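Local structure of Alpha/beta hydrolase (Streptomyces albidoflavus, 6KSU) at residues A[128-142]-A[168-182]. The protein probably acts as a stand-alone peptide cyclase of the penicillin-binding-protein type, releasing non-ribosomal peptides by heterochiral macrolactamization. Residues are numbered along the deposited sequence; the frame is centred on the assembly and turned at random.
Sequences VRQLLSHTAGVVDSI and PGLAFSYSNTGYCLL
Pro168 CB lies against the amide of Gln130, whose OE1 bonds Thr127 N, and Gly169 N donates a weak, strongly bent hydrogen bond to Thr135 O. Phe172, its CG anti to the backbone N (chi1 178°), brings CE1 to 3.4 Å from His134 CB, and the two side chains run alongside each other. Ser173 N then donates to His134 O over 2.8 Å, nearly straight at 172°. Water also joins the segments here, one molecule donating to both Ser173 O and Val138 O. The Tyr174 ring forms an offset stack on His134: centroids are 4.4 Å apart, planes 11° apart, and His134 CE1 sits over the centre of the tyrosine ring. Ser175 is the N-cap of the following helix; its OG accepts from Gly178 N, a capping bond, and donates to Val139 O (2.7 Å), approaching that carbonyl from above its plane. Asp140 grips the same helix start through two acceptor atoms, with three bonds. Asp140 OD1 accepts from Asn176 N at 3.1 Å, while Asp140 O takes both Thr177 OG1 (2.6 Å) and Thr177 N from one face; Arg466 holds OD2. Tyr179 OH donates in plane to a lone pair of Leu132 O (2.7 Å), and a water hydrogen-bonded to His134 NE2 donates a weak bond to this hydroxyl. Leu182 CD1 lies over the centre of the Tyr179 ring, and Leu182 CD2 meets Leu132 CD2 at 3.7 Å. Beyond the segments, Asn176 OD1 bonds Lys86 NZ, and Tyr174 OH makes weak bonds to Ser83 and Lys86. Tyr174-Ser175-Asn176 thus matches the YxN motif beside an SxxK serine and lysine, consistent with the active site of a serine beta-lactamase/penicillin-binding-protein fold.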
loop_
_atom_site.group_PDB
_atom_site.type_symbol
_atom_site.label_atom_id
_atom_site.label_comp_id
_atom_site.label_asym_id
_atom_site.label_seq_id
_atom_site.Cartn_x
_atom_site.Cartn_y
_atom_site.Cartn_z
ATOM N N VAL A 128 5.624 -2.753 17.353
ATOM C CA VAL A 128 4.912 -1.746 16.566
ATOM C C VAL A 128 5.809 -1.176 15.464
ATOM O O VAL A 128 5.390 -1.045 14.310
ATOM C CB VAL A 128 4.365 -0.642 17.499
ATOM C CG1 VAL A 128 3.819 0.541 16.699
ATOM C CG2 VAL A 128 3.284 -1.215 18.402
ATOM N N ARG A 129 7.067 -0.863 15.784
ATOM C CA ARG A 129 7.955 -0.331 14.750
ATOM C C ARG A 129 8.132 -1.312 13.589
ATOM O O ARG A 129 8.164 -0.903 12.420
ATOM C CB ARG A 129 9.320 0.019 15.338
ATOM C CG ARG A 129 10.198 0.822 14.373
ATOM C CD ARG A 129 11.662 0.824 14.797
ATOM N NE ARG A 129 11.830 1.444 16.114
ATOM C CZ ARG A 129 11.667 2.746 16.366
ATOM N NH1 ARG A 129 11.332 3.592 15.393
ATOM N NH2 ARG A 129 11.846 3.208 17.600
ATOM N N GLN A 130 8.271 -2.609 13.896
ATOM C CA GLN A 130 8.388 -3.601 12.836
ATOM C C GLN A 130 7.086 -3.765 12.072
ATOM O O GLN A 130 7.112 -4.020 10.868
ATOM C CB GLN A 130 8.817 -4.950 13.412
ATOM C CG GLN A 130 10.186 -4.932 14.087
ATOM C CD GLN A 130 10.413 -6.151 14.962
ATOM O OE1 GLN A 130 9.463 -6.783 15.420
ATOM N NE2 GLN A 130 11.677 -6.480 15.213
ATOM N N LEU A 131 5.946 -3.695 12.766
ATOM C CA LEU A 131 4.667 -3.796 12.074
ATOM C C LEU A 131 4.517 -2.665 11.060
ATOM O O LEU A 131 4.264 -2.911 9.875
ATOM C CB LEU A 131 3.511 -3.795 13.074
ATOM C CG LEU A 131 3.344 -5.015 13.993
ATOM C CD1 LEU A 131 2.170 -4.753 14.920
ATOM C CD2 LEU A 131 3.108 -6.279 13.228
ATOM N N LEU A 132 4.761 -1.432 11.495
ATOM C CA LEU A 132 4.647 -0.273 10.610
ATOM C C LEU A 132 5.450 -0.451 9.330
ATOM O O LEU A 132 5.039 0.018 8.254
ATOM C CB LEU A 132 5.130 0.996 11.338
ATOM C CG LEU A 132 4.172 1.889 12.157
ATOM C CD1 LEU A 132 2.980 2.402 11.345
ATOM C CD2 LEU A 132 3.653 1.245 13.386
ATOM N N SER A 133 6.592 -1.129 9.428
ATOM C CA SER A 133 7.579 -1.186 8.367
ATOM C C SER A 133 7.530 -2.498 7.611
ATOM O O SER A 133 8.355 -2.719 6.720
ATOM C CB SER A 133 8.985 -0.958 8.946
ATOM O OG SER A 133 9.299 -1.912 9.950
ATOM N N HIS A 134 6.590 -3.372 7.965
ATOM C CA HIS A 134 6.462 -4.686 7.346
ATOM C C HIS A 134 7.713 -5.536 7.579
ATOM O O HIS A 134 8.120 -6.333 6.728
ATOM C CB HIS A 134 6.144 -4.574 5.849
ATOM C CG HIS A 134 4.875 -3.833 5.556
ATOM N ND1 HIS A 134 3.629 -4.418 5.659
ATOM C CD2 HIS A 134 4.657 -2.551 5.179
ATOM C CE1 HIS A 134 2.700 -3.528 5.366
ATOM N NE2 HIS A 134 3.299 -2.390 5.061
ATOM N N THR A 135 8.350 -5.385 8.730
ATOM C CA THR A 135 9.532 -6.180 9.026
ATOM C C THR A 135 9.293 -7.079 10.227
ATOM O O THR A 135 10.229 -7.416 10.945
ATOM C CB THR A 135 10.749 -5.290 9.272
ATOM O OG1 THR A 135 10.423 -4.301 10.248
ATOM C CG2 THR A 135 11.215 -4.619 7.998
ATOM N N ALA A 136 8.047 -7.453 10.485
ATOM C CA ALA A 136 7.763 -8.251 11.665
ATOM C C ALA A 136 7.668 -9.739 11.368
ATOM O O ALA A 136 7.526 -10.534 12.306
ATOM C CB ALA A 136 6.476 -7.784 12.341
ATOM N N GLY A 137 7.749 -10.136 10.103
ATOM C CA GLY A 137 7.638 -11.538 9.785
ATOM C C GLY A 137 6.230 -12.077 9.805
ATOM O O GLY A 137 6.051 -13.299 9.795
ATOM N N VAL A 138 5.229 -11.208 9.829
ATOM C CA VAL A 138 3.840 -11.634 9.721
ATOM C C VAL A 138 3.526 -11.978 8.268
ATOM O O VAL A 138 3.962 -11.288 7.336
ATOM C CB VAL A 138 2.901 -10.534 10.258
ATOM C CG1 VAL A 138 1.560 -11.129 10.634
ATOM C CG2 VAL A 138 3.531 -9.815 11.467
ATOM N N VAL A 139 2.768 -13.054 8.069
ATOM C CA VAL A 139 2.275 -13.410 6.743
ATOM C C VAL A 139 1.352 -12.304 6.217
ATOM O O VAL A 139 0.901 -11.433 6.970
ATOM C CB VAL A 139 1.548 -14.768 6.765
ATOM C CG1 VAL A 139 2.514 -15.894 7.132
ATOM C CG2 VAL A 139 0.400 -14.727 7.747
ATOM N N ASP A 140 1.046 -12.347 4.926
ATOM C CA ASP A 140 0.275 -11.268 4.317
ATOM C C ASP A 140 -1.212 -11.366 4.666
ATOM O O ASP A 140 -1.792 -10.405 5.180
ATOM C CB ASP A 140 0.508 -11.258 2.804
ATOM C CG ASP A 140 -0.274 -10.146 2.089
ATOM O OD1 ASP A 140 -0.713 -9.173 2.752
ATOM O OD2 ASP A 140 -0.446 -10.249 0.854
ATOM N N SER A 141 -1.831 -12.528 4.461
ATOM C CA SER A 141 -3.267 -12.698 4.637
ATOM C C SER A 141 -3.566 -13.890 5.528
ATOM O O SER A 141 -2.979 -14.963 5.358
ATOM C CB SER A 141 -3.962 -12.904 3.290
ATOM O OG SER A 141 -3.495 -11.951 2.357
ATOM N N ILE A 142 -4.510 -13.698 6.453
ATOM C CA ILE A 142 -4.993 -14.727 7.370
ATOM C C ILE A 142 -6.519 -14.690 7.371
ATOM O O ILE A 142 -7.110 -13.627 7.592
ATOM C CB ILE A 142 -4.460 -14.511 8.801
ATOM C CG1 ILE A 142 -3.010 -14.958 8.916
ATOM C CG2 ILE A 142 -5.302 -15.254 9.815
ATOM C CD1 ILE A 142 -2.421 -14.696 10.281
ATOM N N PRO A 168 11.336 -11.678 13.817
ATOM C CA PRO A 168 11.026 -10.267 13.552
ATOM C C PRO A 168 12.273 -9.438 13.278
ATOM O O PRO A 168 13.202 -9.394 14.085
ATOM C CB PRO A 168 10.323 -9.814 14.835
ATOM C CG PRO A 168 9.760 -11.084 15.440
ATOM C CD PRO A 168 10.705 -12.186 15.052
ATOM N N GLY A 169 12.289 -8.782 12.121
ATOM C CA GLY A 169 13.340 -7.839 11.792
ATOM C C GLY A 169 14.306 -8.284 10.714
ATOM O O GLY A 169 15.125 -7.467 10.273
ATOM N N LEU A 170 14.222 -9.537 10.258
ATOM C CA LEU A 170 15.236 -10.067 9.351
ATOM C C LEU A 170 15.006 -9.638 7.903
ATOM O O LEU A 170 15.968 -9.571 7.132
ATOM C CB LEU A 170 15.303 -11.601 9.483
ATOM C CG LEU A 170 16.370 -12.450 8.754
ATOM C CD1 LEU A 170 15.936 -12.857 7.347
ATOM C CD2 LEU A 170 17.720 -11.760 8.704
ATOM N N ALA A 171 13.772 -9.299 7.518
ATOM C CA ALA A 171 13.531 -8.926 6.128
ATOM C C ALA A 171 12.173 -8.236 5.965
ATOM O O ALA A 171 11.240 -8.446 6.743
ATOM C CB ALA A 171 13.609 -10.151 5.215
ATOM N N PHE A 172 12.066 -7.443 4.907
ATOM C CA PHE A 172 10.798 -6.828 4.543
ATOM C C PHE A 172 9.854 -7.873 3.948
ATOM O O PHE A 172 10.250 -8.662 3.087
ATOM C CB PHE A 172 11.037 -5.700 3.550
ATOM C CG PHE A 172 9.771 -5.032 3.070
ATOM C CD1 PHE A 172 9.257 -3.921 3.744
ATOM C CD2 PHE A 172 9.089 -5.511 1.959
ATOM C CE1 PHE A 172 8.087 -3.292 3.333
ATOM C CE2 PHE A 172 7.901 -4.875 1.519
ATOM C CZ PHE A 172 7.405 -3.765 2.206
ATOM N N SER A 173 8.614 -7.902 4.432
ATOM C CA SER A 173 7.562 -8.634 3.739
ATOM C C SER A 173 6.238 -7.908 3.948
ATOM O O SER A 173 5.779 -7.758 5.084
ATOM C CB SER A 173 7.471 -10.089 4.213
ATOM O OG SER A 173 6.495 -10.796 3.465
ATOM N N TYR A 174 5.615 -7.475 2.852
ATOM C CA TYR A 174 4.388 -6.696 2.957
ATOM C C TYR A 174 3.289 -7.533 3.596
ATOM O O TYR A 174 3.139 -8.718 3.293
ATOM C CB TYR A 174 3.966 -6.222 1.574
ATOM C CG TYR A 174 2.883 -5.176 1.543
ATOM C CD1 TYR A 174 3.188 -3.833 1.280
ATOM C CD2 TYR A 174 1.550 -5.517 1.741
ATOM C CE1 TYR A 174 2.185 -2.856 1.216
ATOM C CE2 TYR A 174 0.532 -4.528 1.675
ATOM C CZ TYR A 174 0.866 -3.211 1.417
ATOM O OH TYR A 174 -0.120 -2.253 1.353
ATOM N N SER A 175 2.515 -6.914 4.487
ATOM C CA SER A 175 1.579 -7.675 5.316
ATOM C C SER A 175 0.366 -6.804 5.644
ATOM O O SER A 175 0.478 -5.838 6.397
ATOM C CB SER A 175 2.275 -8.172 6.593
ATOM O OG SER A 175 1.355 -8.782 7.479
ATOM N N ASN A 176 -0.783 -7.132 5.054
ATOM C CA ASN A 176 -2.032 -6.519 5.482
ATOM C C ASN A 176 -2.346 -6.896 6.919
ATOM O O ASN A 176 -2.854 -6.078 7.698
ATOM C CB ASN A 176 -3.170 -6.964 4.550
ATOM C CG ASN A 176 -3.051 -6.375 3.159
ATOM O OD1 ASN A 176 -2.889 -5.171 3.009
ATOM N ND2 ASN A 176 -3.104 -7.223 2.139
ATOM N N THR A 177 -2.068 -8.148 7.273
ATOM C CA THR A 177 -2.326 -8.637 8.619
ATOM C C THR A 177 -1.498 -7.886 9.647
ATOM O O THR A 177 -1.965 -7.622 10.763
ATOM C CB THR A 177 -2.022 -10.131 8.663
ATOM O OG1 THR A 177 -2.733 -10.773 7.594
ATOM C CG2 THR A 177 -2.428 -10.737 10.005
ATOM N N GLY A 178 -0.265 -7.533 9.291
ATOM C CA GLY A 178 0.529 -6.715 10.187
ATOM C C GLY A 178 -0.183 -5.429 10.561
ATOM O O GLY A 178 -0.144 -4.992 11.719
ATOM N N TYR A 179 -0.876 -4.823 9.602
ATOM C CA TYR A 179 -1.555 -3.587 9.934
ATOM C C TYR A 179 -2.871 -3.849 10.643
ATOM O O TYR A 179 -3.274 -3.049 11.490
ATOM C CB TYR A 179 -1.734 -2.733 8.688
ATOM C CG TYR A 179 -0.584 -1.757 8.524
ATOM C CD1 TYR A 179 -0.777 -0.385 8.697
ATOM C CD2 TYR A 179 0.702 -2.210 8.223
ATOM C CE1 TYR A 179 0.269 0.506 8.553
ATOM C CE2 TYR A 179 1.765 -1.314 8.086
ATOM C CZ TYR A 179 1.529 0.041 8.247
ATOM O OH TYR A 179 2.552 0.937 8.109
ATOM N N CYS A 180 -3.515 -4.984 10.370
ATOM C CA CYS A 180 -4.689 -5.336 11.155
ATOM C C CYS A 180 -4.323 -5.528 12.619
ATOM O O CYS A 180 -5.108 -5.187 13.512
ATOM C CB CYS A 180 -5.345 -6.580 10.575
ATOM S SG CYS A 180 -5.900 -6.334 8.857
ATOM N N LEU A 181 -3.119 -6.044 12.888
ATOM C CA LEU A 181 -2.626 -6.081 14.263
ATOM C C LEU A 181 -2.398 -4.682 14.810
ATOM O O LEU A 181 -2.555 -4.455 16.015
ATOM C CB LEU A 181 -1.329 -6.884 14.349
ATOM C CG LEU A 181 -1.455 -8.397 14.262
ATOM C CD1 LEU A 181 -0.074 -9.034 14.088
ATOM C CD2 LEU A 181 -2.164 -8.926 15.502
ATOM N N LEU A 182 -2.023 -3.730 13.951
ATOM C CA LEU A 182 -1.908 -2.360 14.427
ATOM C C LEU A 182 -3.265 -1.824 14.879
ATOM O O LEU A 182 -3.334 -1.006 15.806
ATOM C CB LEU A 182 -1.282 -1.490 13.341
ATOM C CG LEU A 182 0.242 -1.633 13.195
ATOM C CD1 LEU A 182 0.784 -0.961 11.931
ATOM C CD2 LEU A 182 0.942 -1.082 14.452
HETATM O O HOH W 1 2.710 0.512 4.797
HETATM O O HOH W 2 5.826 -9.344 7.266
HETATM O O HOH W 3 4.143 -11.042 4.572
HETATM O O HOH W 4 -4.845 -9.418 2.543
#